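Local coordinates for DUF1214 domain-containing protein (Burkholderia cenocepacia, PDB 6ANS) that is of unknown function, belongs to the DUF1214 family and binds a sodium ion in the crystal, at residues D55-Y69 with V306-Y318. Numbering follows the deposited sequence.
Sequences DAPDDPLTRAEGFRY and VQLNNYWMESLDY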
loop_
_atom_site.group_PDB
_atom_site.type_symbol
_atom_site.label_atom_id
_atom_site.label_comp_id
_atom_site.label_asym_id
_atom_site.label_seq_id
_atom_site.Cartn_x
_atom_site.Cartn_y
_atom_site.Cartn_z
ATOM N N ASP A 55 6.343 30.544 2.106
ATOM C CA ASP A 55 6.504 30.609 0.659
ATOM C C ASP A 55 5.605 29.623 -0.091
ATOM O O ASP A 55 5.704 29.537 -1.315
ATOM C CB ASP A 55 7.979 30.401 0.259
ATOM C CG ASP A 55 8.516 28.996 0.580
ATOM O OD1 ASP A 55 7.756 28.128 1.076
ATOM O OD2 ASP A 55 9.728 28.765 0.321
ATOM N N ALA A 56 4.744 28.849 0.608
ATOM C CA ALA A 56 3.775 27.973 -0.058
ATOM C C ALA A 56 2.387 28.605 -0.073
ATOM O O ALA A 56 2.027 29.330 0.856
ATOM C CB ALA A 56 3.684 26.621 0.658
ATOM N N PRO A 57 1.559 28.326 -1.085
ATOM C CA PRO A 57 0.187 28.853 -1.074
ATOM C C PRO A 57 -0.550 28.374 0.166
ATOM O O PRO A 57 -0.295 27.281 0.681
ATOM C CB PRO A 57 -0.436 28.266 -2.348
ATOM C CG PRO A 57 0.730 27.783 -3.189
ATOM C CD PRO A 57 1.805 27.420 -2.222
ATOM N N ASP A 58 -1.476 29.203 0.656
ATOM C CA ASP A 58 -2.256 28.832 1.833
ATOM C C ASP A 58 -3.754 28.722 1.551
ATOM O O ASP A 58 -4.553 28.735 2.488
ATOM C CB ASP A 58 -1.995 29.802 2.988
ATOM C CG ASP A 58 -2.534 31.187 2.733
ATOM O OD1 ASP A 58 -3.006 31.474 1.611
ATOM O OD2 ASP A 58 -2.494 32.000 3.682
ATOM N N ASP A 59 -4.161 28.623 0.290
ATOM C CA ASP A 59 -5.566 28.371 0.013
ATOM C C ASP A 59 -5.963 27.033 0.641
ATOM O O ASP A 59 -5.125 26.138 0.777
ATOM C CB ASP A 59 -5.818 28.359 -1.492
ATOM C CG ASP A 59 -5.017 27.291 -2.200
ATOM O OD1 ASP A 59 -3.813 27.532 -2.452
ATOM O OD2 ASP A 59 -5.581 26.218 -2.503
ATOM N N PRO A 60 -7.216 26.896 1.095
ATOM C CA PRO A 60 -7.572 25.703 1.889
ATOM C C PRO A 60 -7.336 24.392 1.162
ATOM O O PRO A 60 -6.882 23.419 1.781
ATOM C CB PRO A 60 -9.059 25.923 2.201
ATOM C CG PRO A 60 -9.262 27.404 2.085
ATOM C CD PRO A 60 -8.331 27.856 0.999
ATOM N N LEU A 61 -7.595 24.347 -0.146
ATOM C CA LEU A 61 -7.403 23.105 -0.890
ATOM C C LEU A 61 -5.941 22.683 -0.875
ATOM O O LEU A 61 -5.613 21.547 -0.507
ATOM C CB LEU A 61 -7.919 23.262 -2.325
ATOM C CG LEU A 61 -7.859 22.023 -3.224
ATOM C CD1 LEU A 61 -8.504 20.816 -2.557
ATOM C CD2 LEU A 61 -8.559 22.312 -4.551
ATOM N N THR A 62 -5.043 23.591 -1.259
ATOM C CA THR A 62 -3.624 23.255 -1.249
ATOM C C THR A 62 -3.159 22.866 0.146
ATOM O O THR A 62 -2.456 21.863 0.320
ATOM C CB THR A 62 -2.807 24.431 -1.769
ATOM O OG1 THR A 62 -3.100 24.644 -3.161
ATOM C CG2 THR A 62 -1.330 24.156 -1.568
ATOM N N ARG A 63 -3.569 23.641 1.151
ATOM C CA ARG A 63 -3.184 23.372 2.530
ATOM C C ARG A 63 -3.688 21.997 2.957
ATOM O O ARG A 63 -2.924 21.175 3.469
ATOM C CB ARG A 63 -3.724 24.499 3.422
ATOM C CG ARG A 63 -3.555 24.368 4.928
ATOM C CD ARG A 63 -2.116 24.444 5.441
ATOM N NE ARG A 63 -1.346 25.620 5.030
ATOM C CZ ARG A 63 -1.290 26.774 5.695
ATOM N NH1 ARG A 63 -1.990 26.953 6.805
ATOM N NH2 ARG A 63 -0.534 27.763 5.239
ATOM N N ALA A 64 -4.964 21.706 2.705
ATOM C CA ALA A 64 -5.488 20.391 3.058
ATOM C C ALA A 64 -4.739 19.284 2.326
ATOM O O ALA A 64 -4.297 18.307 2.940
ATOM C CB ALA A 64 -6.983 20.319 2.750
ATOM N N GLU A 65 -4.534 19.445 1.017
ATOM C CA GLU A 65 -3.815 18.421 0.267
ATOM C C GLU A 65 -2.401 18.236 0.783
ATOM O O GLU A 65 -1.881 17.116 0.760
ATOM C CB GLU A 65 -3.805 18.760 -1.225
ATOM C CG GLU A 65 -5.143 18.510 -1.860
ATOM C CD GLU A 65 -5.141 18.648 -3.362
ATOM O OE1 GLU A 65 -4.194 19.237 -3.909
ATOM O OE2 GLU A 65 -6.108 18.174 -3.997
ATOM N N GLY A 66 -1.779 19.306 1.283
ATOM C CA GLY A 66 -0.427 19.183 1.798
ATOM C C GLY A 66 -0.316 18.229 2.970
ATOM O O GLY A 66 0.621 17.432 3.045
ATOM N N PHE A 67 -1.264 18.297 3.911
ATOM C CA PHE A 67 -1.200 17.366 5.031
ATOM C C PHE A 67 -1.551 15.941 4.603
ATOM O O PHE A 67 -1.015 14.977 5.164
ATOM C CB PHE A 67 -2.093 17.854 6.175
ATOM C CG PHE A 67 -1.565 19.093 6.857
ATOM C CD1 PHE A 67 -0.386 19.052 7.594
ATOM C CD2 PHE A 67 -2.230 20.303 6.735
ATOM C CE1 PHE A 67 0.119 20.204 8.214
ATOM C CE2 PHE A 67 -1.737 21.454 7.343
ATOM C CZ PHE A 67 -0.566 21.406 8.092
ATOM N N ARG A 68 -2.458 15.768 3.642
ATOM C CA ARG A 68 -2.653 14.422 3.114
ATOM C C ARG A 68 -1.379 13.921 2.456
ATOM O O ARG A 68 -0.990 12.756 2.620
ATOM C CB ARG A 68 -3.794 14.378 2.114
ATOM C CG ARG A 68 -3.985 12.941 1.513
ATOM C CD ARG A 68 -5.154 12.890 0.562
ATOM N NE ARG A 68 -4.911 13.743 -0.590
ATOM C CZ ARG A 68 -5.764 13.911 -1.595
ATOM N NH1 ARG A 68 -6.935 13.284 -1.602
ATOM N NH2 ARG A 68 -5.437 14.702 -2.605
ATOM N N TYR A 69 -0.712 14.810 1.725
ATOM C CA TYR A 69 0.565 14.498 1.094
ATOM C C TYR A 69 1.565 13.950 2.102
ATOM O O TYR A 69 2.220 12.936 1.844
ATOM C CB TYR A 69 1.071 15.769 0.418
ATOM C CG TYR A 69 2.499 15.818 -0.050
ATOM C CD1 TYR A 69 2.977 14.958 -1.064
ATOM C CD2 TYR A 69 3.343 16.806 0.433
ATOM C CE1 TYR A 69 4.292 15.065 -1.536
ATOM C CE2 TYR A 69 4.659 16.936 -0.031
ATOM C CZ TYR A 69 5.128 16.074 -1.003
ATOM O OH TYR A 69 6.426 16.236 -1.427
ATOM N N VAL A 306 2.588 15.640 -20.697
ATOM C CA VAL A 306 2.531 16.804 -19.828
ATOM C C VAL A 306 1.451 16.534 -18.787
ATOM O O VAL A 306 0.393 15.979 -19.104
ATOM C CB VAL A 306 2.259 18.097 -20.624
ATOM C CG1 VAL A 306 0.959 17.981 -21.423
ATOM C CG2 VAL A 306 2.244 19.307 -19.688
ATOM N N GLN A 307 1.728 16.887 -17.534
ATOM C CA GLN A 307 0.823 16.566 -16.448
ATOM C C GLN A 307 0.598 17.788 -15.575
ATOM O O GLN A 307 1.486 18.632 -15.425
ATOM C CB GLN A 307 1.373 15.432 -15.584
ATOM C CG GLN A 307 2.681 15.802 -14.862
ATOM C CD GLN A 307 3.237 14.646 -14.052
ATOM O OE1 GLN A 307 3.865 13.748 -14.605
ATOM N NE2 GLN A 307 3.008 14.665 -12.734
ATOM N N LEU A 308 -0.584 17.853 -14.968
ATOM C CA LEU A 308 -0.930 18.929 -14.056
ATOM C C LEU A 308 -0.856 18.397 -12.625
ATOM O O LEU A 308 -1.333 17.293 -12.351
ATOM C CB LEU A 308 -2.319 19.480 -14.376
ATOM C CG LEU A 308 -2.540 20.934 -13.929
ATOM C CD1 LEU A 308 -1.616 21.865 -14.727
ATOM C CD2 LEU A 308 -4.004 21.355 -14.074
ATOM N N ASN A 309 -0.218 19.165 -11.736
ATOM C CA ASN A 309 0.033 18.775 -10.349
ATOM C C ASN A 309 -0.504 19.824 -9.388
ATOM O O ASN A 309 -0.735 20.973 -9.765
ATOM C CB ASN A 309 1.536 18.612 -10.029
ATOM C CG ASN A 309 2.287 17.799 -11.078
ATOM O OD1 ASN A 309 1.752 16.846 -11.647
ATOM N ND2 ASN A 309 3.561 18.143 -11.291
ATOM N N ASN A 310 -0.627 19.442 -8.110
ATOM C CA ASN A 310 -0.840 20.455 -7.084
ATOM C C ASN A 310 0.500 21.079 -6.687
ATOM O O ASN A 310 1.551 20.775 -7.260
ATOM C CB ASN A 310 -1.587 19.874 -5.881
ATOM C CG ASN A 310 -0.803 18.814 -5.127
ATOM O OD1 ASN A 310 0.401 18.597 -5.338
ATOM N ND2 ASN A 310 -1.499 18.137 -4.230
ATOM N N TYR A 311 0.466 21.977 -5.694
ATOM C CA TYR A 311 1.690 22.672 -5.310
ATOM C C TYR A 311 2.743 21.717 -4.768
ATOM O O TYR A 311 3.943 21.987 -4.894
ATOM C CB TYR A 311 1.405 23.756 -4.273
ATOM C CG TYR A 311 2.644 24.573 -3.966
ATOM C CD1 TYR A 311 3.027 25.618 -4.798
ATOM C CD2 TYR A 311 3.439 24.285 -2.860
ATOM C CE1 TYR A 311 4.149 26.370 -4.541
ATOM C CE2 TYR A 311 4.563 25.046 -2.574
ATOM C CZ TYR A 311 4.916 26.081 -3.424
ATOM O OH TYR A 311 6.036 26.832 -3.172
ATOM N N TRP A 312 2.317 20.613 -4.156
ATOM C CA TRP A 312 3.202 19.601 -3.583
ATOM C C TRP A 312 3.806 18.671 -4.628
ATOM O O TRP A 312 4.491 17.707 -4.258
ATOM C CB TRP A 312 2.405 18.818 -2.524
ATOM C CG TRP A 312 1.693 19.821 -1.638
ATOM C CD1 TRP A 312 0.343 20.033 -1.534
ATOM C CD2 TRP A 312 2.317 20.811 -0.814
ATOM N NE1 TRP A 312 0.095 21.078 -0.673
ATOM C CE2 TRP A 312 1.288 21.569 -0.213
ATOM C CE3 TRP A 312 3.647 21.114 -0.504
ATOM C CZ2 TRP A 312 1.548 22.611 0.678
ATOM C CZ3 TRP A 312 3.905 22.155 0.382
ATOM C CH2 TRP A 312 2.858 22.889 0.960
HETATM N N MSE A 313 3.552 18.932 -5.911
HETATM C CA MSE A 313 4.112 18.171 -7.029
HETATM C C MSE A 313 3.608 16.733 -7.016
HETATM O O MSE A 313 4.265 15.800 -7.477
HETATM C CB MSE A 313 5.652 18.267 -7.026
HETATM C CG MSE A 313 6.090 19.734 -7.113
HETATM SE SE MSE A 313 8.017 20.038 -7.496
HETATM C CE MSE A 313 8.043 19.201 -9.289
ATOM N N GLU A 314 2.408 16.561 -6.484
ATOM C CA GLU A 314 1.637 15.361 -6.750
ATOM C C GLU A 314 0.815 15.622 -7.995
ATOM O O GLU A 314 0.149 16.659 -8.080
ATOM C CB GLU A 314 0.679 15.035 -5.613
ATOM C CG GLU A 314 1.253 14.868 -4.235
ATOM C CD GLU A 314 0.117 14.615 -3.256
ATOM O OE1 GLU A 314 -0.689 15.539 -3.044
ATOM O OE2 GLU A 314 -0.008 13.480 -2.762
ATOM N N SER A 315 0.825 14.681 -8.936
ATOM C CA SER A 315 -0.147 14.763 -10.018
ATOM C C SER A 315 -1.547 14.879 -9.429
ATOM O O SER A 315 -1.835 14.348 -8.352
ATOM C CB SER A 315 -0.063 13.538 -10.936
ATOM O OG SER A 315 -0.303 12.336 -10.224
ATOM N N LEU A 316 -2.417 15.597 -10.135
ATOM C CA LEU A 316 -3.827 15.624 -9.762
ATOM C C LEU A 316 -4.427 14.230 -9.940
ATOM O O LEU A 316 -3.736 13.311 -10.392
ATOM C CB LEU A 316 -4.571 16.690 -10.566
ATOM C CG LEU A 316 -4.068 18.129 -10.322
ATOM C CD1 LEU A 316 -4.922 19.139 -11.090
ATOM C CD2 LEU A 316 -4.028 18.469 -8.835
ATOM N N ASP A 317 -5.691 14.028 -9.564
ATOM C CA ASP A 317 -6.178 12.655 -9.428
ATOM C C ASP A 317 -6.632 12.131 -10.784
ATOM O O ASP A 317 -7.804 12.237 -11.160
ATOM C CB ASP A 317 -7.287 12.569 -8.389
ATOM C CG ASP A 317 -7.741 11.120 -8.140
ATOM O OD1 ASP A 317 -7.185 10.196 -8.779
ATOM O OD2 ASP A 317 -8.639 10.907 -7.302
ATOM N N TYR A 318 -5.706 11.489 -11.504
ATOM C CA TYR A 318 -6.016 11.025 -12.850
ATOM C C TYR A 318 -6.994 9.851 -12.890
ATOM O O TYR A 318 -7.380 9.439 -13.995
ATOM C CB TYR A 318 -4.738 10.655 -13.590
ATOM C CG TYR A 318 -3.805 9.741 -12.819
ATOM C CD1 TYR A 318 -3.944 8.356 -12.881
ATOM C CD2 TYR A 318 -2.794 10.273 -12.014
ATOM C CE1 TYR A 318 -3.089 7.516 -12.171
ATOM C CE2 TYR A 318 -1.944 9.450 -11.293
ATOM C CZ TYR A 318 -2.084 8.077 -11.374
ATOM O OH TYR A 318 -1.225 7.260 -10.669
HETATM O O HOH W 1 7.442 26.041 -0.956
HETATM O O HOH W 2 5.260 29.861 -3.942
HETATM O O HOH W 3 -1.999 23.168 -5.263
HETATM O O HOH W 4 -2.463 15.122 -1.147
HETATM O O HOH W 5 6.469 15.628 -4.285
#
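Trp312 lays one face of its indole over the backbone of Gly66: Gly66 CA stands 3.5 Å from the centroid of the five-membered ring, 27° off its normal, a CH-pi contact made where the helix has no side chain. The rotation of the indole is fixed at its edge, where Trp312 NE1 donates to Thr62 O at 2.8 Å with an N-H...O angle of 169°. That carbonyl also accepts from Gly66 N, so the loop adds a second bond to an intact helical one, reaching the oxygen from above its carbonyl plane. Farther along the helix, Tyr69 turns a face to Trp312 CB, which lies 3.8 Å from the ring centroid; the two rings are nearly parallel but slid apart. In Asn310 a chi1 of 65° carries the amide in between two carboxylates, and ND2 spends both hydrogens there, reaching Glu65 OE1 at 2.9 Å and Glu314 OE1 at 3.0 Å. Glu65 OE1 is also hydrogen-bonded to His358 NE2, and Glu314 OE2 forms a salt bridge with Arg72, which would probably offset its charge. At the other end Pro57 covers a face of Tyr311, while water 1 joins Tyr311 OH to Asp55 OD1, itself paired with Arg53. Asn310 to Met313 form a type I beta turn; the arrangement is thus a beta turn following strand 303-309 and docked by a tryptophan against the N-terminal part of helix 60-83.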